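Local coordinates for protein haloacid dehalogenase-like hydrolase (Bacteroides thetaiotaomicron, PDB 2RBK) that probably acts as a magnesium-dependent phosphatase of the haloacid dehalogenase superfamily, here holding a vanadate-like group in its active site beside the metal, at residues Phe7-Thr12 / Ile41-Pro46; Met207-Gly212 / Ile224-Gly229. One frame throughout, in Å; residues are numbered along the deposited sequence.

Interaction 1. Residues Phe7-Thr12 / Ile41-Pro46. With MG (magnesium ion), chain B; VN4 (oxido(dioxo)vanadium), chain C.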
loop_
_atom_site.group_PDB
_atom_site.type_symbol
_atom_site.label_atom_id
_atom_site.label_comp_id
_atom_site.label_asym_id
_atom_site.label_seq_id
_atom_site.Cartn_x
_atom_site.Cartn_y
_atom_site.Cartn_z
ATOM N N PHE A 7 -2.792 -1.008 -8.912
ATOM C CA PHE A 7 -2.701 -2.320 -8.258
ATOM C C PHE A 7 -2.071 -2.199 -6.874
ATOM O O PHE A 7 -0.918 -1.793 -6.739
ATOM C CB PHE A 7 -1.839 -3.263 -9.051
ATOM C CG PHE A 7 -2.393 -3.635 -10.394
ATOM C CD1 PHE A 7 -1.994 -3.001 -11.543
ATOM C CD2 PHE A 7 -3.362 -4.642 -10.510
ATOM C CE1 PHE A 7 -2.502 -3.356 -12.782
ATOM C CE2 PHE A 7 -3.873 -4.975 -11.749
ATOM C CZ PHE A 7 -3.445 -4.343 -12.888
ATOM N N ASP A 8 -2.815 -2.663 -5.853
ATOM C CA ASP A 8 -2.168 -3.041 -4.611
ATOM C C ASP A 8 -1.173 -4.159 -4.874
ATOM O O ASP A 8 -1.289 -4.902 -5.841
ATOM C CB ASP A 8 -3.241 -3.507 -3.640
ATOM C CG ASP A 8 -2.739 -3.995 -2.337
ATOM O OD1 ASP A 8 -3.147 -5.108 -1.926
ATOM O OD2 ASP A 8 -1.930 -3.269 -1.693
ATOM N N ILE A 9 -0.171 -4.282 -3.985
ATOM C CA ILE A 9 0.802 -5.361 -4.147
ATOM C C ILE A 9 0.337 -6.592 -3.328
ATOM O O ILE A 9 -0.007 -7.632 -3.915
ATOM C CB ILE A 9 2.235 -4.988 -3.721
ATOM C CG1 ILE A 9 2.753 -3.798 -4.508
ATOM C CG2 ILE A 9 3.120 -6.195 -3.841
ATOM C CD1 ILE A 9 4.083 -3.272 -3.963
ATOM N N ASP A 10 0.381 -6.506 -2.023
ATOM C CA ASP A 10 0.249 -7.721 -1.196
ATOM C C ASP A 10 -1.187 -8.234 -1.191
ATOM O O ASP A 10 -2.118 -7.548 -0.815
ATOM C CB ASP A 10 0.743 -7.418 0.193
ATOM C CG ASP A 10 2.193 -7.032 0.176
ATOM O OD1 ASP A 10 3.016 -7.927 -0.103
ATOM O OD2 ASP A 10 2.498 -5.827 0.365
ATOM N N GLY A 11 -1.392 -9.456 -1.638
ATOM C CA GLY A 11 -2.680 -10.085 -1.773
ATOM C C GLY A 11 -3.404 -9.721 -3.041
ATOM O O GLY A 11 -4.531 -10.192 -3.248
ATOM N N THR A 12 -2.795 -8.922 -3.909
ATOM C CA THR A 12 -3.440 -8.437 -5.146
ATOM C C THR A 12 -2.571 -8.804 -6.347
ATOM O O THR A 12 -3.039 -9.531 -7.241
ATOM C CB THR A 12 -3.707 -6.928 -5.007
ATOM O OG1 THR A 12 -4.607 -6.716 -3.923
ATOM C CG2 THR A 12 -4.339 -6.391 -6.317
ATOM N N ILE A 41 1.471 1.047 -9.370
ATOM C CA ILE A 41 1.465 0.398 -8.065
ATOM C C ILE A 41 0.851 1.309 -7.047
ATOM O O ILE A 41 1.125 2.519 -7.085
ATOM C CB ILE A 41 2.914 0.021 -7.693
ATOM C CG1 ILE A 41 3.494 -0.979 -8.712
ATOM C CG2 ILE A 41 3.026 -0.484 -6.263
ATOM C CD1 ILE A 41 2.728 -2.269 -8.810
ATOM N N ALA A 42 0.012 0.783 -6.155
ATOM C CA ALA A 42 -0.605 1.574 -5.086
ATOM C C ALA A 42 -0.500 0.731 -3.833
ATOM O O ALA A 42 -1.326 -0.156 -3.598
ATOM C CB ALA A 42 -2.013 1.982 -5.433
ATOM N N THR A 43 0.512 1.037 -2.986
ATOM C CA THR A 43 0.876 0.192 -1.864
ATOM C C THR A 43 1.087 0.995 -0.596
ATOM O O THR A 43 1.493 2.147 -0.598
ATOM C CB THR A 43 2.126 -0.637 -2.239
ATOM O OG1 THR A 43 2.477 -1.534 -1.188
ATOM C CG2 THR A 43 3.350 0.240 -2.493
ATOM N N GLY A 44 0.843 0.305 0.546
ATOM C CA GLY A 44 1.278 0.751 1.818
ATOM C C GLY A 44 2.754 0.626 2.033
ATOM O O GLY A 44 3.362 1.259 2.914
ATOM N N ARG A 45 3.453 -0.230 1.276
ATOM C CA ARG A 45 4.876 -0.356 1.454
ATOM C C ARG A 45 5.592 0.914 1.041
ATOM O O ARG A 45 5.257 1.519 0.017
ATOM C CB ARG A 45 5.425 -1.490 0.594
ATOM C CG ARG A 45 5.025 -2.872 0.946
ATOM C CD ARG A 45 5.638 -3.921 0.048
ATOM N NE ARG A 45 5.244 -5.278 0.424
ATOM C CZ ARG A 45 6.074 -6.259 0.755
ATOM N NH1 ARG A 45 7.400 -6.093 0.790
ATOM N NH2 ARG A 45 5.528 -7.430 1.060
ATOM N N PRO A 46 6.639 1.313 1.779
ATOM C CA PRO A 46 7.622 2.255 1.243
ATOM C C PRO A 46 8.457 1.600 0.157
ATOM O O PRO A 46 8.680 0.376 0.191
ATOM C CB PRO A 46 8.459 2.662 2.425
ATOM C CG PRO A 46 8.292 1.552 3.366
ATOM C CD PRO A 46 6.955 0.916 3.173
HETATM MG MG MG B . -3.128 -5.897 -0.026
HETATM V V VN4 C . -0.574 -3.451 -0.206
HETATM O O1 VN4 C . 0.675 -3.615 -1.293
HETATM O O2 VN4 C . -1.408 -4.867 0.424
HETATM O O3 VN4 C . -0.801 -2.008 0.908
HETATM O O HOH W 1 -4.259 -4.276 0.666
HETATM O O HOH W 2 -3.247 -6.994 1.739
HETATM O O HOH W 3 1.068 -3.656 1.127
#
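Asp10 and Arg45 form the charged link between Phe7-Thr12 and Ile41-Pro46, two neighbouring strand ends of the HAD-fold sheet; Asp8, Asp10 and Thr12 fit the family's DxDx(T/V) motif. Arg45 grips the carboxylate side-on. Its NE gives Asp10 OD2 a nearly straight bond of 2.8 Å (177°) on the syn lone pair, within the guanidinium plane. Its NH2 meets Asp10 OD1 on the syn side but 29° out of the carboxylate plane. The Arg45 chain runs extended from CG to NE, which carries the guanidinium across to Asp10. Cutting this side chain back to an alanine is likely to leave the buried Asp10 carboxylate without its charged mate and freer to turn.

Backbone pairing is brief and parallel: Ala42 N donates to Phe7 O at 2.8 Å, and Asp8 CA lies 3.2 Å from Ala42 O. Beyond it the apolar contact is made by Ile9, whose CG1 meets Ile41 CG2 at 3.8 Å while its CD1 packs against Thr43 CB and OG1.

Both segments bind the vanadium group. Asp8 splits its carboxylate, OD2 bound to V at 2.0 Å and OD1 to magnesium, which also takes Asp10 O; Asp211 completes the protein ligands of the metal. Three donors converge on VN4 O1, namely Ile9 N, Asp10 N and Thr43 OG1, while Gly44 N bonds O3, and Lys188 and Asn214 add further bonds to the group. Thr43 turns OG1 opposite its own N (chi1 -177°), from where it reaches VN4 O1 and also closes an ST turn, accepting from Arg45 N at 3.0 Å. The magnesium-bound OD1 of Asp8 also accepts from Thr12 OG1, at 3.0 Å on its anti lone pair.

Interaction 2. Residues Met207-Gly212 / Ile224-Gly229. With MG (magnesium ion), chain B.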
loop_
_atom_site.group_PDB
_atom_site.type_symbol
_atom_site.label_atom_id
_atom_site.label_comp_id
_atom_site.label_asym_id
_atom_site.label_seq_id
_atom_site.Cartn_x
_atom_site.Cartn_y
_atom_site.Cartn_z
ATOM N N MET A 207 -9.165 2.397 -12.950
ATOM C CA MET A 207 -9.569 1.120 -12.390
ATOM C C MET A 207 -8.574 0.760 -11.297
ATOM O O MET A 207 -7.356 0.852 -11.516
ATOM C CB MET A 207 -9.574 0.044 -13.472
ATOM C CG MET A 207 -10.066 -1.335 -13.007
ATOM S SD MET A 207 -10.145 -2.544 -14.337
ATOM C CE MET A 207 -11.593 -1.947 -15.212
ATOM N N SER A 208 -9.067 0.312 -10.156
ATOM C CA SER A 208 -8.205 -0.081 -9.038
ATOM C C SER A 208 -8.493 -1.535 -8.653
ATOM O O SER A 208 -9.587 -2.067 -8.902
ATOM C CB SER A 208 -8.410 0.850 -7.853
ATOM O OG SER A 208 -9.737 0.755 -7.389
ATOM N N PHE A 209 -7.492 -2.168 -8.031
ATOM C CA PHE A 209 -7.491 -3.555 -7.645
ATOM C C PHE A 209 -6.944 -3.678 -6.239
ATOM O O PHE A 209 -5.835 -3.191 -5.990
ATOM C CB PHE A 209 -6.633 -4.401 -8.582
ATOM C CG PHE A 209 -7.006 -4.352 -10.048
ATOM C CD1 PHE A 209 -6.661 -3.265 -10.835
ATOM C CD2 PHE A 209 -7.667 -5.404 -10.653
ATOM C CE1 PHE A 209 -6.955 -3.231 -12.171
ATOM C CE2 PHE A 209 -7.985 -5.362 -12.003
ATOM C CZ PHE A 209 -7.622 -4.282 -12.779
ATOM N N GLY A 210 -7.662 -4.372 -5.352
ATOM C CA GLY A 210 -7.164 -4.517 -3.985
ATOM C C GLY A 210 -7.817 -5.639 -3.253
ATOM O O GLY A 210 -8.819 -6.231 -3.674
ATOM N N ASP A 211 -7.214 -5.948 -2.092
ATOM C CA ASP A 211 -7.659 -7.019 -1.240
ATOM C C ASP A 211 -7.863 -6.591 0.203
ATOM O O ASP A 211 -8.295 -7.473 0.959
ATOM C CB ASP A 211 -6.664 -8.215 -1.190
ATOM C CG ASP A 211 -5.429 -7.872 -0.396
ATOM O OD1 ASP A 211 -4.907 -6.755 -0.630
ATOM O OD2 ASP A 211 -5.016 -8.684 0.478
ATOM N N GLY A 212 -7.546 -5.376 0.594
ATOM C CA GLY A 212 -7.421 -5.038 2.026
ATOM C C GLY A 212 -8.144 -3.779 2.401
ATOM O O GLY A 212 -8.571 -2.990 1.552
ATOM N N ILE A 224 -13.848 2.176 -11.571
ATOM C CA ILE A 224 -14.141 0.757 -11.406
ATOM C C ILE A 224 -13.191 0.234 -10.352
ATOM O O ILE A 224 -11.963 0.323 -10.561
ATOM C CB ILE A 224 -14.043 -0.019 -12.699
ATOM C CG1 ILE A 224 -15.014 0.517 -13.769
ATOM C CG2 ILE A 224 -14.259 -1.515 -12.424
ATOM C CD1 ILE A 224 -14.759 -0.003 -15.160
ATOM N N GLY A 225 -13.707 -0.324 -9.286
ATOM C CA GLY A 225 -12.901 -0.969 -8.245
ATOM C C GLY A 225 -13.096 -2.486 -8.268
ATOM O O GLY A 225 -14.263 -2.939 -8.320
ATOM N N VAL A 226 -12.021 -3.212 -8.262
ATOM C CA VAL A 226 -12.019 -4.650 -8.281
ATOM C C VAL A 226 -11.436 -5.197 -6.974
ATOM O O VAL A 226 -10.292 -4.905 -6.639
ATOM C CB VAL A 226 -11.165 -5.174 -9.475
ATOM C CG1 VAL A 226 -11.056 -6.695 -9.403
ATOM C CG2 VAL A 226 -11.742 -4.686 -10.772
ATOM N N ALA A 227 -12.220 -6.028 -6.282
ATOM C CA ALA A 227 -11.750 -6.722 -5.069
ATOM C C ALA A 227 -11.358 -8.127 -5.392
ATOM O O ALA A 227 -12.015 -8.838 -6.143
ATOM C CB ALA A 227 -12.851 -6.771 -3.999
ATOM N N MET A 228 -10.256 -8.573 -4.792
ATOM C CA MET A 228 -9.810 -9.941 -4.928
ATOM C C MET A 228 -10.784 -10.883 -4.244
ATOM O O MET A 228 -11.415 -10.562 -3.252
ATOM C CB MET A 228 -8.390 -10.088 -4.348
ATOM C CG MET A 228 -7.346 -9.200 -4.965
ATOM S SD MET A 228 -7.314 -9.198 -6.771
ATOM C CE MET A 228 -6.641 -10.797 -7.099
ATOM N N GLY A 229 -10.870 -12.129 -4.742
ATOM C CA GLY A 229 -11.874 -13.059 -4.278
ATOM C C GLY A 229 -11.783 -13.398 -2.803
ATOM O O GLY A 229 -12.788 -13.768 -2.198
HETATM MG MG MG B . -3.128 -5.897 -0.026
HETATM O O HOH W 2 -3.247 -6.994 1.739
HETATM O O HOH W 1 -4.259 -4.276 0.666
#
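Met207 and Ile224 begin a run of parallel pairing within a beta-alpha-beta unit, strand 206-210, helix 216-221, strand 224-227, of the HAD core sheet. The axes of segments 207-210 and 224-227 come within 4.7 Å, with their N-to-C directions 17° apart, and four backbone hydrogen bonds join the pair. Ser208 N and Gly210 N donate to Ile224 O and Val226 O; Val226 N and Met228 N donate back to Ser208 O and Gly210 O.

Packing is closest on the face carrying Met207, Phe209, Ile224 and Val226, where helix 250-258 packs on Met207, Phe209 and Ile224. Phe209 and Val226 lie side by side and point the same way, ring atom CD2 being 3.7 Å from Val226 CB. The Met207 chain bends at its last torsion (chi3 -74°), setting CE 3.7 Å from Ile224 CD1.

Past the strand ends the contact is looser. Partly exposed Asp211 touches the other segment chiefly through CB, 4.0 Å from Met228 CG, and its carboxylate leads away to the metal. Asp215 receives the backbone N-H groups of Asp211 and Gly212. Asp211 OD1 binds magnesium at 2.1 Å, and OD2 accepts from metal-bound water 2 at 2.8 Å.

From the N terminus, strand 4-7 enters interaction 1 at Phe7-Thr12; the chain then passes through helix 23-34 and returns on strand 38-42, closing a loop of 28 residues. Much later, interaction 2 closes a shorter one of 11 residues, holding helix 216-221, between strands 206-210 and 224-227. The two loops follow in series, neither nesting nor crossing. In the sheet, however, strands 4-7 and 206-210 are neighbours, so 38-42, 4-7, 206-210 and 224-227 run consecutively, with the Phe7 and Phe209 rings stacked at the join. Both contacts reach one magnesium ion, where Asp8 OD1 and Asp211 OD1 lie 2.7 Å apart.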